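Local atomic coordinates of neural-cadherin (PDB entry 3UBH), a protein that mediates calcium-dependent cell adhesion, preferentially by homophilic binding, and is represented here by four successive extracellular cadherin domains. Residues K278-E283 with I312-V317; D316-A321 with D351-S356; P322-P327 with G408-R413; I344-A349 with D372-I377; E359-V364 with T397-G402. All blocks are in the same frame, centred on the assembly; numbering follows the deposited sequence.

Contact 1. Residues K278-E283 with I312-V317; sequences KELDFE and IRVTDV. With CA (calcium ion), chain F; CA (calcium ion), chain E.
F282 and D316 make the close-packed part of this contact: CB of D316 sits over one face of the phenylalanine ring, 3.6 Å from its centroid and only 15° off the ring normal, a CH-pi contact. The ring reaches that position because CG of F282 is anti to its backbone N (chi1 -170°). At the ring's edge, near its plane, CE1 lies 3.6 Å from V314 O. The same aspartate turns OD1 to calcium ion F at 2.2 Å. E283 grips this ion with both carboxylate oxygens and shares OE1 with calcium ion E, 2.5 Å away, which D281 also binds through OD2. The segment D281-F282-E283 is the acidic Asp-X-Glu element of a cadherin repeat, and D316 and V317 begin the interdomain linker, V317 giving its carbonyl oxygen to ion F. E283 OE2 and D316 OD1, 3.2 Å apart, are drawn together by that shared metal, which probably offsets their repulsion. E230, D319 and D353 complete ion F; D316 OD2 is held by S354. With F282 cut back to alanine, D316 CB would probably lose the ring face it rests on, leaving this ligand freer to shift. Packing is sparser toward solvent-facing E279, where L280 CD1 merely approaches V314 CG1 at 4.3 Å; D281, on the calcium side, turns its CB away from the strand.

Contact 2. Residues D316-A321 with D351-S356; sequences DVNDNA and DSDSGS. With CA (calcium ion), chain F; CA (calcium ion), chain G; CA (calcium ion), chain E.
D353 meets the linker D316-A321 between two calcium ions, in the classic cadherin interdomain arrangement of an Asp-X-Asn-Asp-Asn linker facing an Asp-X-Asp element of the next domain. Its CB lies 3.8 Å from D316 OD2, and CG is about equally far from ions F and G. From there the carboxylate divides: OD1 binds ion F beside D319 OD1, while OD2 binds ion G at 2.4 Å beside N318 OD1. Each oxygen is also held by N320. The backbone N of N320 donates to the syn lone pair of OD2 at 3.0 Å, and ND2 reaches OD1 at 3.2 Å in a fairly straight bond (164°), coming from above the carboxylate plane. Carboxylate bridging and two N-H donors thus fix how D353 is turned, and the two cations would probably stabilise its charge. D351 chelates ion G with both oxygens; its OD1 accepts D353 N at 3.1 Å, an Asx turn that positions D353. N320 O also binds ion G, and D400 and N357 complete the site. D319 spans the other pair, OD1 on ion F and OD2 on ion E. Farther along, S354 N donates to D316 OD2 at 3.0 Å, 49° out of that carboxylate's plane.

Contact 3. Residues P322-P327 with G408-R413; sequences PKFELP and GVATVR
F324 reaches the strand G408-R413 with CG anti to its own carbonyl carbon (chi1 -74°) and the ring turned broadside by a chi2 of 96°. This lays one ring face against A410, whose CB is 3.9 Å from CD1, and brings the ring edge to the backbone, where CE1 stands 3.3 Å from G408 O, close to the ring plane. V409 N lies near that same plane. Alongside, P322 O meets G408 CA at 3.2 Å in a CA-H...O contact; a CB on G408 would run into this carbonyl. The two strands belong to opposite sheets of the cadherin beta sandwich, 323-324 pairing with 343-350 and 408-413 with 391-400, so F324 is a side chain of the space between them, with A398, V347, A349 and Y329 around it. With a serine in its place, A410 CB would probably lose the ring face and G408 O the ring edge, leaving a gap beside A410. A water takes the F324 N hydrogen at 3.0 Å and gives a weak bond to V409 O. With no direct conventional hydrogen bond, the ring's packing, a CA-H...O contact and this water hold the segments together.

Contact 4. Residues I344-A349 with D372-I377; sequences ILRVKA and DSNGII
L345 and I377 form an antiparallel, hydrogen-bonded pair where strands 343-350 and 376-379 lie side by side in one sheet of the cadherin beta sandwich. I377 N donates to L345 O at 2.9 Å, I344 N to I377 O at 3.0 Å, and V347 N to G375 O at 2.9 Å. On the face that looks into the sandwich, the leucine and isoleucine side chains run side by side: CD2 of L345 reaches I377 CB at 3.9 Å, with CG of L345 placed between its backbone N and carbonyl carbon (chi1 81°). CD1 of I377 then continues to CG2 of V347 at 4.1 Å, and beyond these Y329 and V371 add to the same apolar layer. On the other face R346 stretches out over the turn; its CG meets CG1 of I376 at 4.1 Å, the two side chains crossing at a slant, while R346 NE lies 3.5 Å from N374 O. Next outward is the type I turn D372-G375. G375, at positive phi, fits beneath V347 O, which receives a CA-H...O contact from its CA and would collide with a CB. D372 helps hold the turn: its O takes G375 N, and its OD2 takes a weak bond from N374 N and a firmer one from I376 N, 3.0 Å long, met on the syn side, 31° out of the carboxylate plane.

Contact 5. Residues E359-V364 with T397-G402; sequences EIEYLV and TAKDKG. With CA (calcium ion), chain G.
The antiparallel pairing of edge strand 360-364 with strand 391-400 joins E361 to K399 and L363 to T397, each a hydrogen-bonded pair. E361 N donates to K399 O and K399 N returns to E361 O, both at 2.9 Å and nearly straight; L363 and T397 exchange bonds likewise. Between them Y362 faces A398, a non-hydrogen-bonded pair, and CE2 of the ring lies 3.7 Å from A398 CB. CG2 of I360 covers one face of the tyrosine ring toward its rim and also touches A398 CB at 3.9 Å. These three line the inner face of a sheet in the seven-strand, Greek-key cadherin sandwich, and the phenol crosses the interior to the other sheet, where its OH takes the hydrogen of A349 N. The other face, which carries E361, K399, L363 and T397, is mixed and at least partly solvent-exposed. E361 and K399 run alongside each other, OE1 of E361 resting 4.1 Å from CD of K399. K399 NZ stays 6.1 Å from E361 OE1; K401 NZ is nearer at 4.8 Å, still without a salt bridge. E359 and K401 meet through their methylenes, CG to CE at 3.7 Å. Farther along, a chi1 of 71° tucks CG of D400 in between backbone N and C and aims OD2 at ion G, bound at 2.7 Å, while OD1 accepts G402 N in an Asx turn and also K406 N.

Overall arrangement
Contacts 1 and 2 share D316 and V317, and their centres lie about 12 Å apart: together they bracket calcium ions E and F, with E283 OE1 and D319 OD1 2.9 Å apart round the metals. Contact 5 adds D400 to ion G of contact 2, also about 12 Å between centres, so the metal cluster is tied into the sheet of the following domain. Contacts 3, 4 and 5 lie within that domain, their centres 11 to 12 Å from one another, linked by F324 against V347 and the Y362 OH bond to A349 N. The centre of contact 4 lies about 32 Å from that of contact 1, well beyond the calcium-bound junction.

Contact 1. Residues K278-E283 with I312-V317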
# COMPACT_ATOMS: atom_id res chain seq x y z
N LYS A 278 -10.47 -24.62 0.40
CA LYS A 278 -11.58 -24.74 1.34
C LYS A 278 -12.14 -23.35 1.66
O LYS A 278 -11.41 -22.37 1.68
CB LYS A 278 -11.10 -25.44 2.61
N GLU A 279 -13.45 -23.27 1.88
CA GLU A 279 -14.09 -22.02 2.27
C GLU A 279 -13.54 -21.52 3.62
O GLU A 279 -13.30 -22.32 4.53
CB GLU A 279 -15.62 -22.19 2.32
CG GLU A 279 -16.28 -22.22 0.92
CD GLU A 279 -17.48 -23.19 0.82
OE1 GLU A 279 -18.33 -23.23 1.75
OE2 GLU A 279 -17.58 -23.91 -0.21
N LEU A 280 -13.33 -20.22 3.74
CA LEU A 280 -12.74 -19.65 4.96
C LEU A 280 -13.77 -19.13 5.99
O LEU A 280 -14.94 -18.95 5.67
CB LEU A 280 -11.76 -18.54 4.60
CG LEU A 280 -10.63 -18.88 3.64
CD1 LEU A 280 -10.32 -17.67 2.78
CD2 LEU A 280 -9.40 -19.35 4.41
N ASP A 281 -13.30 -18.91 7.22
CA ASP A 281 -14.13 -18.33 8.29
C ASP A 281 -13.27 -17.64 9.37
O ASP A 281 -12.67 -18.30 10.23
CB ASP A 281 -15.04 -19.39 8.91
CG ASP A 281 -16.15 -18.80 9.77
OD1 ASP A 281 -16.71 -19.54 10.60
OD2 ASP A 281 -16.47 -17.60 9.61
N PHE A 282 -13.23 -16.31 9.31
CA PHE A 282 -12.53 -15.47 10.28
C PHE A 282 -13.03 -15.72 11.70
O PHE A 282 -12.31 -15.51 12.66
CB PHE A 282 -12.76 -14.00 9.93
CG PHE A 282 -11.91 -13.03 10.70
CD1 PHE A 282 -10.64 -12.68 10.25
CD2 PHE A 282 -12.41 -12.41 11.85
CE1 PHE A 282 -9.87 -11.76 10.95
CE2 PHE A 282 -11.65 -11.49 12.56
CZ PHE A 282 -10.38 -11.16 12.11
N GLU A 283 -14.28 -16.18 11.80
CA GLU A 283 -14.91 -16.49 13.08
C GLU A 283 -14.58 -17.90 13.60
O GLU A 283 -14.92 -18.24 14.74
CB GLU A 283 -16.43 -16.30 12.99
CG GLU A 283 -16.90 -14.86 13.13
CD GLU A 283 -16.53 -13.99 11.94
OE1 GLU A 283 -16.99 -14.28 10.80
OE2 GLU A 283 -15.78 -13.01 12.13
N ILE A 312 -0.29 -15.46 4.08
CA ILE A 312 -1.65 -15.04 3.72
C ILE A 312 -2.42 -14.56 4.96
O ILE A 312 -2.58 -15.31 5.93
CB ILE A 312 -2.40 -16.19 2.98
CG1 ILE A 312 -1.86 -16.35 1.56
CG2 ILE A 312 -3.89 -15.92 2.92
CD1 ILE A 312 -2.10 -17.70 0.93
N ARG A 313 -2.88 -13.31 4.93
CA ARG A 313 -3.72 -12.76 5.99
C ARG A 313 -5.16 -12.76 5.54
O ARG A 313 -5.48 -12.36 4.42
CB ARG A 313 -3.30 -11.34 6.41
CG ARG A 313 -1.99 -11.27 7.18
CD ARG A 313 -1.48 -9.84 7.37
NE ARG A 313 -0.01 -9.76 7.34
CZ ARG A 313 0.79 -9.98 8.38
NH1 ARG A 313 0.28 -10.29 9.57
NH2 ARG A 313 2.10 -9.89 8.25
N VAL A 314 -6.04 -13.24 6.41
CA VAL A 314 -7.46 -13.28 6.11
C VAL A 314 -8.13 -12.19 6.91
O VAL A 314 -7.79 -11.98 8.07
CB VAL A 314 -8.05 -14.66 6.44
CG1 VAL A 314 -9.42 -14.79 5.83
CG2 VAL A 314 -7.14 -15.77 5.93
N THR A 315 -9.05 -11.47 6.28
CA THR A 315 -9.74 -10.34 6.92
C THR A 315 -11.20 -10.61 7.23
O THR A 315 -11.87 -11.39 6.56
CB THR A 315 -9.64 -9.06 6.07
OG1 THR A 315 -9.82 -9.39 4.68
CG2 THR A 315 -8.28 -8.39 6.25
N ASP A 316 -11.68 -9.94 8.27
CA ASP A 316 -13.07 -10.03 8.73
C ASP A 316 -14.00 -9.32 7.75
O ASP A 316 -13.74 -8.19 7.33
CB ASP A 316 -13.17 -9.43 10.14
CG ASP A 316 -14.60 -9.36 10.68
OD1 ASP A 316 -15.41 -10.28 10.44
OD2 ASP A 316 -14.91 -8.37 11.37
N VAL A 317 -15.07 -10.00 7.35
CA VAL A 317 -16.18 -9.33 6.69
C VAL A 317 -17.39 -9.41 7.61
O VAL A 317 -17.49 -10.31 8.45
CB VAL A 317 -16.51 -9.89 5.27
CG1 VAL A 317 -15.24 -10.05 4.44
CG2 VAL A 317 -17.31 -11.21 5.34
CA CA F . -16.84 -11.91 10.07
CA CA E . -17.44 -15.85 8.85

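Contact 2. Residues D316-A321 with D351-S356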
# COMPACT_ATOMS: atom_id res chain seq x y z
N ASP A 316 -11.68 -9.94 8.27
CA ASP A 316 -13.07 -10.03 8.73
C ASP A 316 -14.00 -9.32 7.75
O ASP A 316 -13.74 -8.19 7.33
CB ASP A 316 -13.17 -9.43 10.14
CG ASP A 316 -14.60 -9.36 10.68
OD1 ASP A 316 -15.41 -10.28 10.44
OD2 ASP A 316 -14.91 -8.37 11.37
N VAL A 317 -15.07 -10.00 7.35
CA VAL A 317 -16.18 -9.33 6.69
C VAL A 317 -17.39 -9.41 7.61
O VAL A 317 -17.49 -10.31 8.45
CB VAL A 317 -16.51 -9.89 5.27
CG1 VAL A 317 -15.24 -10.05 4.44
CG2 VAL A 317 -17.31 -11.21 5.34
N ASN A 318 -18.31 -8.46 7.46
CA ASN A 318 -19.49 -8.41 8.29
C ASN A 318 -20.50 -9.46 7.84
O ASN A 318 -21.55 -9.13 7.29
CB ASN A 318 -20.11 -7.01 8.26
CG ASN A 318 -21.23 -6.84 9.26
OD1 ASN A 318 -21.11 -7.22 10.43
ND2 ASN A 318 -22.34 -6.25 8.81
N ASP A 319 -20.17 -10.73 8.07
CA ASP A 319 -21.07 -11.83 7.70
C ASP A 319 -22.00 -12.26 8.84
O ASP A 319 -22.81 -13.18 8.67
CB ASP A 319 -20.31 -13.04 7.09
CG ASP A 319 -19.13 -13.51 7.93
OD1 ASP A 319 -18.86 -12.93 9.00
OD2 ASP A 319 -18.43 -14.46 7.50
N ASN A 320 -21.92 -11.59 9.98
CA ASN A 320 -22.77 -11.95 11.11
C ASN A 320 -23.70 -10.85 11.58
O ASN A 320 -23.29 -9.69 11.71
CB ASN A 320 -21.93 -12.50 12.26
CG ASN A 320 -21.49 -13.92 12.02
OD1 ASN A 320 -22.28 -14.86 12.15
ND2 ASN A 320 -20.23 -14.10 11.65
N ALA A 321 -24.96 -11.21 11.83
CA ALA A 321 -25.91 -10.28 12.41
C ALA A 321 -25.95 -10.39 13.95
O ALA A 321 -25.75 -11.48 14.49
CB ALA A 321 -27.29 -10.50 11.82
N ASP A 351 -22.65 -10.31 18.69
CA ASP A 351 -22.26 -10.33 17.28
C ASP A 351 -20.89 -11.00 17.15
O ASP A 351 -19.93 -10.57 17.78
CB ASP A 351 -22.22 -8.90 16.74
CG ASP A 351 -22.14 -8.83 15.21
OD1 ASP A 351 -21.41 -9.64 14.58
OD2 ASP A 351 -22.80 -7.94 14.62
N SER A 352 -20.83 -12.03 16.31
CA SER A 352 -19.62 -12.84 16.08
C SER A 352 -18.43 -12.10 15.46
O SER A 352 -17.28 -12.51 15.67
CB SER A 352 -19.95 -14.02 15.17
OG SER A 352 -20.88 -14.88 15.77
N ASP A 353 -18.69 -11.07 14.67
CA ASP A 353 -17.66 -10.36 13.91
C ASP A 353 -16.71 -9.58 14.83
O ASP A 353 -16.79 -9.70 16.06
CB ASP A 353 -18.29 -9.44 12.87
CG ASP A 353 -19.21 -10.18 11.90
OD1 ASP A 353 -18.80 -11.23 11.37
OD2 ASP A 353 -20.34 -9.70 11.66
N SER A 354 -15.81 -8.80 14.24
CA SER A 354 -14.84 -8.05 15.03
C SER A 354 -14.91 -6.54 14.79
O SER A 354 -15.66 -6.09 13.92
CB SER A 354 -13.44 -8.59 14.77
OG SER A 354 -13.47 -9.99 14.96
N GLY A 355 -14.16 -5.78 15.57
CA GLY A 355 -14.20 -4.32 15.49
C GLY A 355 -15.62 -3.80 15.37
O GLY A 355 -16.53 -4.27 16.07
N SER A 356 -15.83 -2.86 14.46
CA SER A 356 -17.12 -2.20 14.30
C SER A 356 -18.18 -3.06 13.61
O SER A 356 -19.38 -2.73 13.66
CB SER A 356 -16.97 -0.85 13.61
OG SER A 356 -16.48 -1.01 12.30
CA CA F . -16.84 -11.91 10.07
CA CA G . -21.82 -8.06 12.47
CA CA E . -17.44 -15.85 8.85

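Contact 3. Residues P322-P327 with G408-R413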
# COMPACT_ATOMS: atom_id res chain seq x y z
N PRO A 322 -26.18 -9.26 14.65
CA PRO A 322 -26.32 -9.34 16.12
C PRO A 322 -27.44 -10.31 16.50
O PRO A 322 -28.51 -10.27 15.88
CB PRO A 322 -26.72 -7.91 16.51
CG PRO A 322 -26.19 -7.05 15.40
CD PRO A 322 -26.31 -7.87 14.16
N LYS A 323 -27.20 -11.20 17.46
CA LYS A 323 -28.25 -12.11 17.97
C LYS A 323 -28.59 -11.81 19.42
O LYS A 323 -27.69 -11.79 20.27
CB LYS A 323 -27.87 -13.59 17.88
CG LYS A 323 -27.17 -14.06 16.59
CD LYS A 323 -27.46 -15.57 16.37
CE LYS A 323 -26.21 -16.40 16.13
NZ LYS A 323 -25.57 -16.19 14.79
N PHE A 324 -29.87 -11.60 19.70
CA PHE A 324 -30.34 -11.41 21.07
C PHE A 324 -30.24 -12.73 21.83
O PHE A 324 -30.50 -13.78 21.27
CB PHE A 324 -31.79 -10.89 21.07
CG PHE A 324 -31.90 -9.43 20.68
CD1 PHE A 324 -32.19 -9.07 19.36
CD2 PHE A 324 -31.71 -8.42 21.61
CE1 PHE A 324 -32.28 -7.73 18.99
CE2 PHE A 324 -31.80 -7.07 21.25
CZ PHE A 324 -32.09 -6.73 19.94
N GLU A 325 -29.86 -12.65 23.10
CA GLU A 325 -29.70 -13.83 23.95
C GLU A 325 -31.00 -14.62 24.13
O GLU A 325 -30.98 -15.84 24.30
CB GLU A 325 -29.15 -13.45 25.32
CG GLU A 325 -27.80 -12.73 25.32
CD GLU A 325 -27.32 -12.34 26.73
OE1 GLU A 325 -28.17 -11.93 27.57
OE2 GLU A 325 -26.09 -12.45 27.00
N LEU A 326 -32.13 -13.91 24.11
CA LEU A 326 -33.44 -14.55 24.18
C LEU A 326 -34.19 -14.34 22.86
O LEU A 326 -33.88 -13.41 22.11
CB LEU A 326 -34.23 -14.00 25.37
CG LEU A 326 -33.57 -13.94 26.77
CD1 LEU A 326 -34.56 -13.49 27.83
CD2 LEU A 326 -32.96 -15.27 27.17
N PRO A 327 -35.16 -15.23 22.53
CA PRO A 327 -35.97 -14.98 21.33
C PRO A 327 -37.01 -13.87 21.51
O PRO A 327 -37.47 -13.29 20.53
CB PRO A 327 -36.67 -16.33 21.10
CG PRO A 327 -36.72 -16.97 22.44
CD PRO A 327 -35.51 -16.50 23.19
N GLY A 408 -30.34 -7.51 14.11
CA GLY A 408 -31.04 -8.51 14.90
C GLY A 408 -32.30 -7.90 15.51
O GLY A 408 -32.31 -6.72 15.89
N VAL A 409 -33.36 -8.70 15.60
CA VAL A 409 -34.62 -8.22 16.16
C VAL A 409 -35.28 -9.21 17.13
O VAL A 409 -35.12 -10.43 17.00
CB VAL A 409 -35.61 -7.83 15.06
CG1 VAL A 409 -35.29 -6.45 14.49
CG2 VAL A 409 -35.59 -8.88 13.98
N ALA A 410 -36.02 -8.66 18.10
CA ALA A 410 -36.80 -9.45 19.07
C ALA A 410 -38.06 -8.72 19.54
O ALA A 410 -38.10 -7.49 19.61
CB ALA A 410 -35.94 -9.83 20.27
N THR A 411 -39.09 -9.50 19.85
CA THR A 411 -40.33 -8.95 20.39
C THR A 411 -40.09 -8.55 21.84
O THR A 411 -39.35 -9.22 22.56
CB THR A 411 -41.44 -10.01 20.30
OG1 THR A 411 -41.55 -10.49 18.95
CG2 THR A 411 -42.77 -9.45 20.77
N VAL A 412 -40.71 -7.44 22.27
CA VAL A 412 -40.79 -7.08 23.69
C VAL A 412 -42.24 -6.85 24.09
O VAL A 412 -42.98 -6.13 23.40
CB VAL A 412 -39.96 -5.84 24.03
CG1 VAL A 412 -40.09 -5.48 25.50
CG2 VAL A 412 -38.53 -6.08 23.71
N ARG A 413 -42.64 -7.47 25.21
CA ARG A 413 -43.98 -7.32 25.75
C ARG A 413 -43.88 -6.65 27.10
O ARG A 413 -43.10 -7.08 27.96
CB ARG A 413 -44.69 -8.68 25.89
CG ARG A 413 -44.91 -9.46 24.58
CD ARG A 413 -45.71 -10.77 24.75
NE ARG A 413 -45.05 -11.80 25.57
CZ ARG A 413 -44.04 -12.58 25.17
NH1 ARG A 413 -43.52 -12.47 23.96
NH2 ARG A 413 -43.54 -13.47 26.02
O HOH W 1 -32.27 -12.11 17.99

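Contact 4. Residues I344-A349 with D372-I377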
# COMPACT_ATOMS: atom_id res chain seq x y z
N ILE A 344 -37.31 -0.78 32.77
CA ILE A 344 -38.40 -1.76 32.72
C ILE A 344 -37.81 -3.16 32.57
O ILE A 344 -38.20 -4.10 33.29
CB ILE A 344 -39.37 -1.44 31.58
CG1 ILE A 344 -40.29 -0.29 32.00
CG2 ILE A 344 -40.20 -2.65 31.21
CD1 ILE A 344 -40.95 0.45 30.86
N LEU A 345 -36.86 -3.30 31.66
CA LEU A 345 -36.11 -4.53 31.50
C LEU A 345 -34.82 -4.24 30.77
O LEU A 345 -34.68 -3.20 30.12
CB LEU A 345 -36.92 -5.59 30.74
CG LEU A 345 -36.99 -5.54 29.21
CD1 LEU A 345 -37.21 -6.92 28.67
CD2 LEU A 345 -38.07 -4.59 28.70
N ARG A 346 -33.88 -5.18 30.87
CA ARG A 346 -32.62 -5.08 30.17
C ARG A 346 -32.58 -6.12 29.05
O ARG A 346 -33.08 -7.24 29.19
CB ARG A 346 -31.46 -5.30 31.13
CG ARG A 346 -30.14 -4.73 30.65
CD ARG A 346 -28.99 -5.44 31.33
NE ARG A 346 -27.68 -4.89 30.96
CZ ARG A 346 -26.96 -4.07 31.72
NH1 ARG A 346 -27.40 -3.68 32.92
NH2 ARG A 346 -25.78 -3.64 31.29
N VAL A 347 -31.98 -5.72 27.93
CA VAL A 347 -31.90 -6.52 26.72
C VAL A 347 -30.43 -6.66 26.31
O VAL A 347 -29.64 -5.75 26.54
CB VAL A 347 -32.75 -5.83 25.66
CG1 VAL A 347 -32.07 -5.77 24.33
CG2 VAL A 347 -34.09 -6.48 25.56
N LYS A 348 -30.05 -7.80 25.73
CA LYS A 348 -28.68 -7.97 25.24
C LYS A 348 -28.58 -8.82 23.97
O LYS A 348 -29.29 -9.81 23.80
CB LYS A 348 -27.78 -8.55 26.33
CG LYS A 348 -26.30 -8.28 26.10
CD LYS A 348 -25.45 -9.11 27.05
CE LYS A 348 -24.01 -8.65 27.04
NZ LYS A 348 -23.43 -8.77 28.40
N ALA A 349 -27.67 -8.41 23.08
CA ALA A 349 -27.43 -9.09 21.81
C ALA A 349 -25.93 -9.18 21.55
O ALA A 349 -25.17 -8.29 21.95
CB ALA A 349 -28.13 -8.36 20.67
N ASP A 372 -30.81 2.51 25.64
CA ASP A 372 -29.45 3.03 25.58
C ASP A 372 -28.48 1.99 25.03
O ASP A 372 -28.89 0.87 24.71
CB ASP A 372 -28.99 3.60 26.94
CG ASP A 372 -28.90 2.54 28.05
OD1 ASP A 372 -28.76 2.94 29.22
OD2 ASP A 372 -28.97 1.33 27.76
N SER A 373 -27.20 2.36 24.92
CA SER A 373 -26.19 1.45 24.37
C SER A 373 -25.95 0.22 25.24
O SER A 373 -25.32 -0.75 24.79
CB SER A 373 -24.89 2.20 24.10
OG SER A 373 -24.20 2.44 25.31
N ASN A 374 -26.44 0.25 26.48
CA ASN A 374 -26.34 -0.89 27.40
C ASN A 374 -27.55 -1.81 27.37
O ASN A 374 -27.63 -2.76 28.16
CB ASN A 374 -26.10 -0.40 28.82
CG ASN A 374 -24.67 0.05 29.04
OD1 ASN A 374 -23.74 -0.74 28.89
ND2 ASN A 374 -24.50 1.32 29.39
N GLY A 375 -28.49 -1.54 26.47
CA GLY A 375 -29.67 -2.37 26.32
C GLY A 375 -30.76 -2.17 27.36
O GLY A 375 -31.77 -2.88 27.35
N ILE A 376 -30.57 -1.20 28.26
CA ILE A 376 -31.60 -0.87 29.23
C ILE A 376 -32.79 -0.22 28.52
O ILE A 376 -32.67 0.87 27.94
CB ILE A 376 -31.06 0.04 30.36
CG1 ILE A 376 -29.96 -0.68 31.15
CG2 ILE A 376 -32.20 0.47 31.29
CD1 ILE A 376 -29.22 0.20 32.18
N ILE A 377 -33.92 -0.92 28.53
CA ILE A 377 -35.15 -0.39 27.95
C ILE A 377 -35.86 0.41 29.03
O ILE A 377 -36.12 -0.10 30.13
CB ILE A 377 -36.07 -1.50 27.38
CG1 ILE A 377 -35.45 -2.07 26.10
CG2 ILE A 377 -37.47 -0.95 27.11
CD1 ILE A 377 -36.30 -3.08 25.41

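Contact 5. Residues E359-V364 with T397-G402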
# COMPACT_ATOMS: atom_id res chain seq x y z
N GLU A 359 -19.84 -3.82 16.64
CA GLU A 359 -20.29 -2.70 17.46
C GLU A 359 -21.82 -2.61 17.36
O GLU A 359 -22.37 -2.62 16.26
CB GLU A 359 -19.67 -1.40 16.94
CG GLU A 359 -19.59 -0.27 17.95
CD GLU A 359 -18.30 -0.28 18.75
OE1 GLU A 359 -18.35 0.12 19.94
OE2 GLU A 359 -17.24 -0.67 18.20
N ILE A 360 -22.49 -2.51 18.51
CA ILE A 360 -23.94 -2.67 18.57
C ILE A 360 -24.71 -1.43 19.06
O ILE A 360 -24.46 -0.91 20.17
CB ILE A 360 -24.33 -3.91 19.40
CG1 ILE A 360 -23.87 -5.18 18.70
CG2 ILE A 360 -25.84 -3.95 19.66
CD1 ILE A 360 -23.69 -6.35 19.65
N GLU A 361 -25.64 -0.97 18.24
CA GLU A 361 -26.55 0.09 18.62
C GLU A 361 -27.92 -0.54 18.84
O GLU A 361 -28.24 -1.56 18.21
CB GLU A 361 -26.61 1.16 17.54
CG GLU A 361 -27.11 2.51 18.03
CD GLU A 361 -27.95 3.26 16.99
OE1 GLU A 361 -27.75 3.05 15.76
OE2 GLU A 361 -28.81 4.06 17.42
N TYR A 362 -28.73 0.05 19.73
CA TYR A 362 -30.07 -0.47 20.01
C TYR A 362 -31.17 0.53 19.67
O TYR A 362 -31.07 1.73 19.98
CB TYR A 362 -30.21 -0.86 21.48
CG TYR A 362 -29.40 -2.05 21.91
CD1 TYR A 362 -28.24 -1.89 22.66
CD2 TYR A 362 -29.80 -3.35 21.59
CE1 TYR A 362 -27.48 -2.98 23.07
CE2 TYR A 362 -29.03 -4.45 22.00
CZ TYR A 362 -27.88 -4.26 22.73
OH TYR A 362 -27.13 -5.34 23.14
N LEU A 363 -32.24 0.02 19.05
CA LEU A 363 -33.41 0.82 18.73
C LEU A 363 -34.70 0.16 19.24
O LEU A 363 -34.71 -1.03 19.58
CB LEU A 363 -33.51 1.07 17.22
CG LEU A 363 -32.24 1.38 16.42
CD1 LEU A 363 -32.52 1.27 14.92
CD2 LEU A 363 -31.70 2.74 16.75
N VAL A 364 -35.77 0.93 19.27
CA VAL A 364 -37.08 0.45 19.71
C VAL A 364 -38.17 1.03 18.80
O VAL A 364 -38.12 2.21 18.46
CB VAL A 364 -37.28 0.82 21.19
CG1 VAL A 364 -38.73 0.95 21.53
CG2 VAL A 364 -36.61 -0.22 22.08
N THR A 397 -34.36 -3.54 17.98
CA THR A 397 -33.39 -3.87 16.98
C THR A 397 -32.04 -3.74 17.65
O THR A 397 -31.86 -2.84 18.47
CB THR A 397 -33.49 -2.91 15.79
OG1 THR A 397 -34.84 -2.93 15.30
CG2 THR A 397 -32.54 -3.33 14.68
N ALA A 398 -31.14 -4.67 17.35
CA ALA A 398 -29.70 -4.48 17.58
C ALA A 398 -28.99 -4.44 16.23
O ALA A 398 -28.98 -5.42 15.47
CB ALA A 398 -29.13 -5.56 18.47
N LYS A 399 -28.41 -3.28 15.93
CA LYS A 399 -27.90 -2.95 14.60
C LYS A 399 -26.39 -2.76 14.73
O LYS A 399 -25.94 -1.95 15.56
CB LYS A 399 -28.55 -1.64 14.17
CG LYS A 399 -28.30 -1.16 12.75
CD LYS A 399 -28.43 0.37 12.71
CE LYS A 399 -29.53 0.83 11.75
NZ LYS A 399 -29.16 0.77 10.30
N ASP A 400 -25.61 -3.50 13.94
CA ASP A 400 -24.16 -3.33 14.00
C ASP A 400 -23.70 -2.12 13.19
O ASP A 400 -24.50 -1.47 12.52
CB ASP A 400 -23.39 -4.62 13.59
CG ASP A 400 -23.50 -4.95 12.10
OD1 ASP A 400 -23.46 -4.03 11.26
OD2 ASP A 400 -23.60 -6.15 11.78
N LYS A 401 -22.40 -1.82 13.27
CA LYS A 401 -21.83 -0.70 12.53
C LYS A 401 -21.04 -1.14 11.30
O LYS A 401 -20.08 -0.48 10.88
CB LYS A 401 -20.98 0.19 13.46
CG LYS A 401 -21.76 0.83 14.61
CD LYS A 401 -21.01 2.04 15.19
CE LYS A 401 -21.56 2.47 16.55
NZ LYS A 401 -23.02 2.79 16.51
N GLY A 402 -21.45 -2.26 10.71
CA GLY A 402 -20.83 -2.78 9.49
C GLY A 402 -21.26 -2.04 8.24
O GLY A 402 -22.15 -1.19 8.29
CA CA G . -21.82 -8.06 12.47